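Local structure of manganese-containing pseudocatalase (2V8T) at residues F2-R7 / H73-A78; T102-A107 / D277-A282; H161-Y166 / P209-D214. The protein probably breaks down hydrogen peroxide to water and oxygen, as manganese catalases do, with two manganese ions bound in each subunit. All blocks are in the same frame, centred on the assembly; numbering follows the deposited sequence. Where two conformers were deposited one is given.

Interaction 1 of 3, residues F2-R7 / H73-A78; sequences FLRIDR and HIELVA. With MN (manganese (II) ion), chain C.
Glu75 and Arg4 face each other with opposite charges but do not form a direct ion pair: Arg4 NH2 stays 4.3 Å from Glu75 OE2, which stands obliquely to the guanidinium. A water fills the gap. It sits at the edge of the guanidinium, in its plane, and accepts from Arg4 NE at 2.9 Å. Its own two hydrogens go to Glu75 OE2, 2.7 Å away, and to Asp6 OD1, 3.0 Å away. The water thus links the arginine to both carboxylates, and the arginine's charge probably eases the approach of the two acids. The other oxygen, Glu75 OE1, comes only to 3.8 Å from Arg7 O.

A long acid suits this place. CG of Glu75 is anti to the backbone N (chi1 -177°) and the chain beyond is extended, which carries the carboxylate well clear of the helix. The second subunit completes the arrangement: its Met1 N binds Glu75 OE1, its Tyr60 and Tyr241 hydroxyls bind Asp6 OD1, and its Ser47 is a polar partner of Arg4. Strand 2-4 also pairs antiparallel with a strand of that subunit.

Two residues before Glu75, on the far side of the same helix, His73 ND1 binds a manganese ion at 2.2 Å, along with two waters, Glu36 and Glu70. Helix 57-85 thus has the interface acid on one flank and the metal-binding histidine on the other, as part of the four-helix bundle of the ferritin-like fold that holds the dimanganese site.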
loop_
_atom_site.group_PDB
_atom_site.type_symbol
_atom_site.label_atom_id
_atom_site.label_comp_id
_atom_site.label_asym_id
_atom_site.label_seq_id
_atom_site.Cartn_x
_atom_site.Cartn_y
_atom_site.Cartn_z
ATOM N N PHE A 2 12.321 -10.420 26.571
ATOM C CA PHE A 2 11.143 -11.236 26.720
ATOM C C PHE A 2 11.491 -12.701 26.894
ATOM O O PHE A 2 12.557 -13.165 26.444
ATOM C CB PHE A 2 10.218 -11.069 25.486
ATOM C CG PHE A 2 9.691 -9.664 25.367
ATOM C CD1 PHE A 2 10.450 -8.642 24.810
ATOM C CD2 PHE A 2 8.426 -9.343 25.911
ATOM C CE1 PHE A 2 9.960 -7.327 24.779
ATOM C CE2 PHE A 2 7.928 -8.067 25.854
ATOM C CZ PHE A 2 8.716 -7.058 25.302
ATOM N N LEU A 3 10.579 -13.423 27.531
ATOM C CA LEU A 3 10.649 -14.863 27.697
ATOM C C LEU A 3 9.362 -15.457 27.135
ATOM O O LEU A 3 8.330 -14.779 27.069
ATOM C CB LEU A 3 10.764 -15.272 29.160
ATOM C CG LEU A 3 11.930 -14.641 29.948
ATOM C CD1 LEU A 3 11.796 -14.998 31.435
ATOM C CD2 LEU A 3 13.285 -15.065 29.384
ATOM N N ARG A 4 9.412 -16.737 26.783
ATOM C CA ARG A 4 8.266 -17.437 26.202
ATOM C C ARG A 4 7.934 -18.689 27.031
ATOM O O ARG A 4 8.832 -19.409 27.477
ATOM C CB ARG A 4 8.586 -17.826 24.771
ATOM C CG ARG A 4 7.436 -18.425 24.004
ATOM C CD ARG A 4 7.817 -18.656 22.555
ATOM N NE ARG A 4 6.694 -19.147 21.782
ATOM C CZ ARG A 4 6.557 -18.928 20.476
ATOM N NH1 ARG A 4 7.461 -18.283 19.776
ATOM N NH2 ARG A 4 5.441 -19.354 19.863
ATOM N N ILE A 5 6.641 -18.931 27.166
ATOM C CA ILE A 5 6.061 -20.101 27.807
ATOM C C ILE A 5 5.249 -20.819 26.727
ATOM O O ILE A 5 4.421 -20.202 26.057
ATOM C CB ILE A 5 5.134 -19.685 28.959
ATOM C CG1 ILE A 5 5.897 -18.928 30.035
ATOM C CG2 ILE A 5 4.404 -20.884 29.544
ATOM C CD1 ILE A 5 4.991 -18.119 30.976
ATOM N N ASP A 6 5.455 -22.130 26.575
ATOM C CA ASP A 6 4.810 -22.888 25.502
ATOM C C ASP A 6 3.394 -23.345 25.926
ATOM O O ASP A 6 3.095 -24.535 26.004
ATOM C CB ASP A 6 5.672 -24.072 25.070
ATOM C CG ASP A 6 5.338 -24.543 23.654
ATOM O OD1 ASP A 6 5.278 -23.650 22.739
ATOM O OD2 ASP A 6 5.171 -25.755 23.438
ATOM N N ARG A 7 2.542 -22.349 26.141
ATOM C CA ARG A 7 1.156 -22.533 26.555
ATOM C C ARG A 7 0.329 -21.404 25.933
ATOM O O ARG A 7 0.765 -20.256 25.962
ATOM C CB ARG A 7 0.986 -22.419 28.080
ATOM C CG ARG A 7 1.687 -23.509 28.864
ATOM C CD ARG A 7 0.946 -24.836 28.861
ATOM N NE ARG A 7 -0.232 -24.770 29.754
ATOM C CZ ARG A 7 -1.028 -25.807 29.997
ATOM N NH1 ARG A 7 -0.881 -26.952 29.375
ATOM N NH2 ARG A 7 -1.996 -25.690 30.901
ATOM N N HIS A 73 -2.069 -12.896 22.916
ATOM C CA HIS A 73 -3.307 -12.811 22.153
ATOM C C HIS A 73 -3.082 -13.000 20.660
ATOM O O HIS A 73 -3.908 -13.658 20.018
ATOM C CB HIS A 73 -4.051 -11.526 22.441
ATOM C CG HIS A 73 -4.510 -11.399 23.830
ATOM N ND1 HIS A 73 -5.302 -10.340 24.234
ATOM C CD2 HIS A 73 -4.283 -12.211 24.915
ATOM C CE1 HIS A 73 -5.507 -10.524 25.536
ATOM N NE2 HIS A 73 -4.910 -11.642 25.975
ATOM N N ILE A 74 -2.013 -12.453 20.070
ATOM C CA ILE A 74 -1.754 -12.809 18.674
ATOM C C ILE A 74 -1.572 -14.309 18.569
ATOM O O ILE A 74 -2.015 -14.948 17.607
ATOM C CB ILE A 74 -0.613 -12.007 17.986
ATOM C CG1 ILE A 74 0.761 -12.202 18.582
ATOM C CG2 ILE A 74 -0.979 -10.532 17.903
ATOM C CD1 ILE A 74 1.901 -11.769 17.634
ATOM N N GLU A 75 -0.899 -14.912 19.562
ATOM C CA GLU A 75 -0.690 -16.364 19.577
ATOM C C GLU A 75 -2.024 -17.108 19.605
ATOM O O GLU A 75 -2.240 -18.077 18.883
ATOM C CB GLU A 75 0.185 -16.692 20.800
ATOM C CG GLU A 75 0.530 -18.149 20.891
ATOM C CD GLU A 75 1.292 -18.522 22.168
ATOM O OE1 GLU A 75 1.267 -17.696 23.154
ATOM O OE2 GLU A 75 1.874 -19.629 22.168
ATOM N N LEU A 76 -2.930 -16.655 20.496
ATOM C CA LEU A 76 -4.221 -17.338 20.663
ATOM C C LEU A 76 -5.094 -17.225 19.397
ATOM O O LEU A 76 -5.753 -18.177 18.998
ATOM C CB LEU A 76 -4.928 -16.766 21.881
ATOM C CG LEU A 76 -6.232 -17.467 22.284
ATOM C CD1 LEU A 76 -5.908 -18.898 22.773
ATOM C CD2 LEU A 76 -6.931 -16.688 23.369
ATOM N N VAL A 77 -5.124 -16.006 18.802
ATOM C CA VAL A 77 -5.922 -15.841 17.586
ATOM C C VAL A 77 -5.309 -16.655 16.438
ATOM O O VAL A 77 -6.062 -17.307 15.687
ATOM C CB VAL A 77 -6.092 -14.354 17.229
ATOM C CG1 VAL A 77 -6.953 -14.247 15.963
ATOM C CG2 VAL A 77 -6.781 -13.609 18.380
ATOM N N ALA A 78 -3.975 -16.660 16.297
ATOM C CA ALA A 78 -3.365 -17.479 15.282
ATOM C C ALA A 78 -3.734 -18.959 15.482
ATOM O O ALA A 78 -3.995 -19.676 14.514
ATOM C CB ALA A 78 -1.863 -17.281 15.258
HETATM MN MN MN C . -5.920 -8.535 23.118
HETATM O O HOH W 1 4.351 -20.816 22.191
HETATM O O HOH W 2 -6.097 -6.515 22.685
HETATM O O HOH W 3 -8.096 -9.016 23.267
#

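Interaction 2 of 3, residues T102-A107 / D277-A282; sequences TPLGFA and DAAEFA
The ring of Pro103 lies against the methyl group of Ala279, CG to CB at 3.8 Å, while the carboxylate of Glu280 is met by Leu104. Two aromatic rings pack within their own loops. One face of Phe281 carries Ala279 O, 3.5 Å above the plane and offset toward the rim; one face of Phe106 has Ala107 CB near its rim, and the same ring packs edge-to-face with Phe116. The carboxylate of Asp277 is approached from well above its plane, where Glu280 N donates to OD1 at 3.2 Å with an angle of 145° at the hydrogen.

That last bond is an Asx motif, and it belongs to a compact turn in which Phe281 and Ala282 both face Asp277 as a G1 beta bulge. Across from it, Thr102 to Gly105 form a type I beta turn, closed by Gly105 N to Thr102 O at 3.0 Å; glycine suits its last position because a side chain would press on Thr102 O. Two loops far apart in sequence therefore meet as turn against turn.

Leu104 touches both Ala279 and Glu280. Its CG is anti to the carbonyl carbon (chi1 -60°), from where the two methyls divide the work: CD2 rests on Ala279 CB at 3.9 Å, and CD1 approaches Glu280 OE2 at 3.4 Å, the two side chains crossing at about a right angle. Because Glu280 has two conformers, this contact is less certain than that with Ala279. Shortening Leu104 to an alanine would probably open a gap beside the Ala279 methyl and remove the apolar wall beside the Glu280 carboxylate. Glu280 OE1 forms a salt bridge with Arg164 of the third subunit, and Glu167 of that subunit packs on Pro103 and Ala279.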
loop_
_atom_site.group_PDB
_atom_site.type_symbol
_atom_site.label_atom_id
_atom_site.label_comp_id
_atom_site.label_asym_id
_atom_site.label_seq_id
_atom_site.Cartn_x
_atom_site.Cartn_y
_atom_site.Cartn_z
ATOM N N THR A 102 -6.548 -33.014 -7.468
ATOM C CA THR A 102 -7.102 -31.737 -7.004
ATOM C C THR A 102 -7.547 -31.754 -5.522
ATOM O O THR A 102 -8.682 -31.374 -5.152
ATOM C CB THR A 102 -8.258 -31.303 -7.941
ATOM O OG1 THR A 102 -8.037 -31.946 -9.230
ATOM C CG2 THR A 102 -8.266 -29.759 -8.100
ATOM N N PRO A 103 -6.621 -32.082 -4.656
ATOM C CA PRO A 103 -6.985 -32.196 -3.231
ATOM C C PRO A 103 -7.285 -30.858 -2.565
ATOM O O PRO A 103 -7.861 -30.848 -1.478
ATOM C CB PRO A 103 -5.775 -32.885 -2.604
ATOM C CG PRO A 103 -4.616 -32.467 -3.504
ATOM C CD PRO A 103 -5.222 -32.497 -4.909
ATOM N N LEU A 104 -6.890 -29.751 -3.193
ATOM C CA LEU A 104 -7.201 -28.414 -2.706
ATOM C C LEU A 104 -8.332 -27.777 -3.527
ATOM O O LEU A 104 -8.501 -26.553 -3.485
ATOM C CB LEU A 104 -5.985 -27.516 -2.660
ATOM C CG LEU A 104 -4.840 -27.997 -1.759
ATOM C CD1 LEU A 104 -3.655 -27.017 -1.883
ATOM C CD2 LEU A 104 -5.255 -28.173 -0.315
ATOM N N GLY A 105 -9.133 -28.573 -4.236
ATOM C CA GLY A 105 -10.147 -27.980 -5.085
ATOM C C GLY A 105 -11.092 -27.052 -4.352
ATOM O O GLY A 105 -11.483 -25.984 -4.901
ATOM N N PHE A 106 -11.462 -27.405 -3.140
ATOM C CA PHE A 106 -12.367 -26.528 -2.370
ATOM C C PHE A 106 -11.819 -25.120 -2.211
ATOM O O PHE A 106 -12.578 -24.139 -2.126
ATOM C CB PHE A 106 -12.632 -27.147 -0.978
ATOM C CG PHE A 106 -11.443 -27.158 -0.065
ATOM C CD1 PHE A 106 -11.197 -26.104 0.810
ATOM C CD2 PHE A 106 -10.481 -28.172 -0.112
ATOM C CE1 PHE A 106 -10.086 -26.046 1.588
ATOM C CE2 PHE A 106 -9.354 -28.129 0.683
ATOM C CZ PHE A 106 -9.154 -27.075 1.515
ATOM N N ALA A 107 -10.498 -25.015 -2.125
ATOM C CA ALA A 107 -9.874 -23.736 -1.828
ATOM C C ALA A 107 -9.992 -22.760 -2.982
ATOM O O ALA A 107 -9.849 -21.550 -2.784
ATOM C CB ALA A 107 -8.424 -23.943 -1.439
ATOM N N ASP A 277 -0.556 -31.910 6.608
ATOM C CA ASP A 277 -1.410 -31.650 5.453
ATOM C C ASP A 277 -0.547 -31.865 4.216
ATOM O O ASP A 277 0.248 -31.001 3.818
ATOM C CB ASP A 277 -2.023 -30.239 5.517
ATOM C CG ASP A 277 -3.026 -29.943 4.416
ATOM O OD1 ASP A 277 -2.879 -30.551 3.317
ATOM O OD2 ASP A 277 -3.900 -29.063 4.642
ATOM N N ALA A 278 -0.603 -33.081 3.668
ATOM C CA ALA A 278 0.281 -33.453 2.570
ATOM C C ALA A 278 0.096 -32.568 1.341
ATOM O O ALA A 278 1.067 -32.222 0.667
ATOM C CB ALA A 278 0.062 -34.922 2.190
ATOM N N ALA A 279 -1.157 -32.218 1.006
ATOM C CA ALA A 279 -1.401 -31.356 -0.138
ATOM C C ALA A 279 -0.755 -29.982 0.017
ATOM O O ALA A 279 -0.433 -29.301 -0.961
ATOM C CB ALA A 279 -2.881 -31.206 -0.393
ATOM N N GLU A 280 -0.589 -29.533 1.261
ATOM C CA GLU A 280 0.097 -28.290 1.523
ATOM C C GLU A 280 1.610 -28.479 1.700
ATOM O O GLU A 280 2.349 -27.521 1.935
ATOM C CB GLU A 280 -0.484 -27.588 2.730
ATOM C CG GLU A 280 -1.791 -26.937 2.401
ATOM C CD GLU A 280 -1.654 -25.797 1.376
ATOM O OE1 GLU A 280 -0.519 -25.409 1.050
ATOM O OE2 GLU A 280 -2.708 -25.273 0.909
ATOM N N PHE A 281 2.085 -29.726 1.630
ATOM C CA PHE A 281 3.499 -30.012 1.813
ATOM C C PHE A 281 3.987 -29.548 3.208
ATOM O O PHE A 281 5.106 -29.091 3.363
ATOM C CB PHE A 281 4.372 -29.456 0.693
ATOM C CG PHE A 281 3.734 -29.584 -0.661
ATOM C CD1 PHE A 281 3.494 -30.833 -1.193
ATOM C CD2 PHE A 281 3.268 -28.479 -1.373
ATOM C CE1 PHE A 281 2.821 -30.996 -2.399
ATOM C CE2 PHE A 281 2.591 -28.644 -2.570
ATOM C CZ PHE A 281 2.375 -29.909 -3.084
ATOM N N ALA A 282 3.097 -29.728 4.203
ATOM C CA ALA A 282 3.296 -29.062 5.507
ATOM C C ALA A 282 3.162 -30.122 6.604
ATOM O O ALA A 282 2.083 -30.707 6.744
ATOM C CB ALA A 282 2.276 -27.940 5.643
#

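Interaction 3 of 3, residues H161-Y166 / P209-D214; sequences HKLRVY and PIPKID
Leu163 points its CB from helix 144-166 toward the loop containing Pro211 and Ile213. CB and CG serve as a stem; with CG anti to the carbonyl carbon (chi1 -72°), the branch is sent outward from the helix, and the touching is left to one methyl. That methyl, CD1, stands 3.9 Å from Pro211 CD and equally 3.9 Å from Ile213 CG2, so it rests in the notch between them. Pro211 and Leu163 reach toward each other end on, whereas Ile213 and Leu163 slide past each other in opposite directions. In Ile213 the longer branch, CG1, is anti to the backbone N (chi1 -177°), which leaves the CG2 methyl between N and the carbonyl carbon, turned to the leucine.

The loop is shaped to offer both groups at once. A cis peptide bond precedes Pro211, and an inverse gamma turn centred on Lys212, with a weak bond from Ile213 N to Pro211 O of 2.8 Å, brings the proline and isoleucine round to the same side. Arg159, one turn earlier than Leu163 on the helix, donates to Ile210 O and Ile213 O, so the helix itself holds the loop backbone. Leu182 and Ile218 of the same chain, and Phe281 of the fourth subunit, also pack on Leu163.

Between these segments the contact is wholly aliphatic. Dispersion and the exclusion of water have no preferred direction, so the fit of the leucine probably depends mainly on shape, while the orientation of the loop probably owes more to the arginine's polar bonds.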
loop_
_atom_site.group_PDB
_atom_site.type_symbol
_atom_site.label_atom_id
_atom_site.label_comp_id
_atom_site.label_asym_id
_atom_site.label_seq_id
_atom_site.Cartn_x
_atom_site.Cartn_y
_atom_site.Cartn_z
ATOM N N HIS A 161 -15.206 -5.304 16.847
ATOM C CA HIS A 161 -14.863 -6.266 15.810
ATOM C C HIS A 161 -15.003 -7.702 16.312
ATOM O O HIS A 161 -15.492 -8.576 15.595
ATOM C CB HIS A 161 -13.476 -6.022 15.236
ATOM C CG HIS A 161 -13.390 -4.809 14.371
ATOM N ND1 HIS A 161 -14.209 -3.709 14.372
ATOM C CD2 HIS A 161 -12.478 -4.660 13.398
ATOM C CE1 HIS A 161 -13.729 -2.887 13.380
ATOM N NE2 HIS A 161 -12.725 -3.504 12.789
ATOM N N LYS A 162 -14.539 -7.966 17.537
ATOM C CA LYS A 162 -14.677 -9.324 18.092
ATOM C C LYS A 162 -16.136 -9.743 18.172
ATOM O O LYS A 162 -16.469 -10.877 17.853
ATOM C CB LYS A 162 -13.946 -9.462 19.434
ATOM C CG LYS A 162 -12.424 -9.373 19.291
ATOM C CD LYS A 162 -11.659 -10.119 20.327
ATOM C CE LYS A 162 -10.150 -10.047 20.162
ATOM N NZ LYS A 162 -9.547 -8.670 20.293
ATOM N N LEU A 163 -17.004 -8.841 18.651
ATOM C CA LEU A 163 -18.427 -9.139 18.749
ATOM C C LEU A 163 -19.014 -9.473 17.364
ATOM O O LEU A 163 -19.805 -10.409 17.221
ATOM C CB LEU A 163 -19.189 -7.974 19.357
ATOM C CG LEU A 163 -18.966 -7.766 20.860
ATOM C CD1 LEU A 163 -19.422 -6.354 21.254
ATOM C CD2 LEU A 163 -19.712 -8.796 21.677
ATOM N N ARG A 164 -18.669 -8.663 16.366
ATOM C CA ARG A 164 -19.238 -8.902 15.031
ATOM C C ARG A 164 -18.751 -10.221 14.437
ATOM O O ARG A 164 -19.536 -10.971 13.870
ATOM C CB ARG A 164 -18.914 -7.720 14.117
ATOM C CG ARG A 164 -19.682 -6.468 14.532
ATOM C CD ARG A 164 -19.136 -5.212 13.850
ATOM N NE ARG A 164 -19.948 -4.061 14.234
ATOM C CZ ARG A 164 -19.707 -2.820 13.825
ATOM N NH1 ARG A 164 -18.605 -2.516 13.182
ATOM N NH2 ARG A 164 -20.571 -1.876 14.163
ATOM N N VAL A 165 -17.453 -10.548 14.603
ATOM C CA VAL A 165 -16.968 -11.823 14.101
ATOM C C VAL A 165 -17.634 -12.962 14.868
ATOM O O VAL A 165 -17.987 -14.005 14.289
ATOM C CB VAL A 165 -15.437 -11.889 14.169
ATOM C CG1 VAL A 165 -14.919 -13.292 13.841
ATOM C CG2 VAL A 165 -14.827 -10.885 13.181
ATOM N N TYR A 166 -17.824 -12.826 16.190
ATOM C CA TYR A 166 -18.537 -13.823 16.968
ATOM C C TYR A 166 -19.887 -14.134 16.362
ATOM O O TYR A 166 -20.350 -15.276 16.304
ATOM C CB TYR A 166 -18.697 -13.320 18.418
ATOM C CG TYR A 166 -19.412 -14.289 19.307
ATOM C CD1 TYR A 166 -20.777 -14.258 19.414
ATOM C CD2 TYR A 166 -18.716 -15.208 20.106
ATOM C CE1 TYR A 166 -21.449 -15.142 20.242
ATOM C CE2 TYR A 166 -19.362 -16.083 20.938
ATOM C CZ TYR A 166 -20.751 -16.049 20.988
ATOM O OH TYR A 166 -21.470 -16.905 21.819
ATOM N N PRO A 209 -20.224 -0.315 28.965
ATOM C CA PRO A 209 -19.560 -0.916 27.800
ATOM C C PRO A 209 -19.875 -0.110 26.507
ATOM O O PRO A 209 -20.908 0.539 26.379
ATOM C CB PRO A 209 -20.173 -2.306 27.747
ATOM C CG PRO A 209 -21.597 -2.093 28.244
ATOM C CD PRO A 209 -21.433 -1.071 29.346
ATOM N N ILE A 210 -18.968 -0.275 25.559
ATOM C CA ILE A 210 -19.121 0.149 24.174
ATOM C C ILE A 210 -18.846 -1.080 23.299
ATOM O O ILE A 210 -17.813 -1.714 23.479
ATOM C CB ILE A 210 -18.135 1.264 23.809
ATOM C CG1 ILE A 210 -18.375 2.502 24.664
ATOM C CG2 ILE A 210 -18.232 1.591 22.327
ATOM C CD1 ILE A 210 -17.215 3.512 24.606
ATOM N N PRO A 211 -19.724 -1.403 22.325
ATOM C CA PRO A 211 -21.104 -0.949 22.230
ATOM C C PRO A 211 -21.877 -1.280 23.507
ATOM O O PRO A 211 -21.360 -1.975 24.397
ATOM C CB PRO A 211 -21.669 -1.789 21.056
ATOM C CG PRO A 211 -20.429 -2.241 20.304
ATOM C CD PRO A 211 -19.432 -2.492 21.382
ATOM N N LYS A 212 -23.109 -0.767 23.592
ATOM C CA LYS A 212 -23.903 -0.909 24.815
ATOM C C LYS A 212 -24.582 -2.256 24.846
ATOM O O LYS A 212 -25.807 -2.433 24.677
ATOM C CB LYS A 212 -24.850 0.263 24.981
ATOM C CG LYS A 212 -25.477 0.335 26.351
ATOM C CD LYS A 212 -24.475 0.619 27.491
ATOM C CE LYS A 212 -23.874 2.007 27.497
ATOM N NZ LYS A 212 -24.842 2.999 27.425
ATOM N N ILE A 213 -23.751 -3.280 25.047
ATOM C CA ILE A 213 -24.138 -4.676 25.178
ATOM C C ILE A 213 -23.166 -5.243 26.196
ATOM O O ILE A 213 -21.957 -4.962 26.157
ATOM C CB ILE A 213 -24.073 -5.457 23.854
ATOM C CG1 ILE A 213 -24.566 -6.882 24.065
ATOM C CG2 ILE A 213 -22.680 -5.368 23.157
ATOM C CD1 ILE A 213 -24.680 -7.714 22.780
ATOM N N ASP A 214 -23.690 -6.003 27.153
ATOM C CA ASP A 214 -22.868 -6.587 28.195
ATOM C C ASP A 214 -22.209 -7.899 27.699
ATOM O O ASP A 214 -22.853 -8.704 27.029
ATOM C CB ASP A 214 -23.660 -6.834 29.462
ATOM C CG ASP A 214 -24.197 -5.572 30.031
ATOM O OD1 ASP A 214 -23.562 -4.510 29.975
ATOM O OD2 ASP A 214 -25.288 -5.686 30.636
#

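How the interactions relate
Interaction 1 comes first along the chain; interaction 3 lies wholly within the sequence between the two halves of interaction 2. Interactions 1 and 3 each use a helix of the four-helix bundle, 57-85 and 144-166, their centres 24 Å apart but their nearest atoms only about 5 Å apart. Interaction 2 joins loops beyond the bundle, its centre 27 Å from that of interaction 1 and 35 Å from that of interaction 3. The assembly shortens this separation: segment 161-166 meets segment 277-282 of another subunit, and interactions 1 and 2 both touch the second subunit. Bundle and outlying loops, distant within one chain, are thus tied together between neighbours in the six-chain assembly.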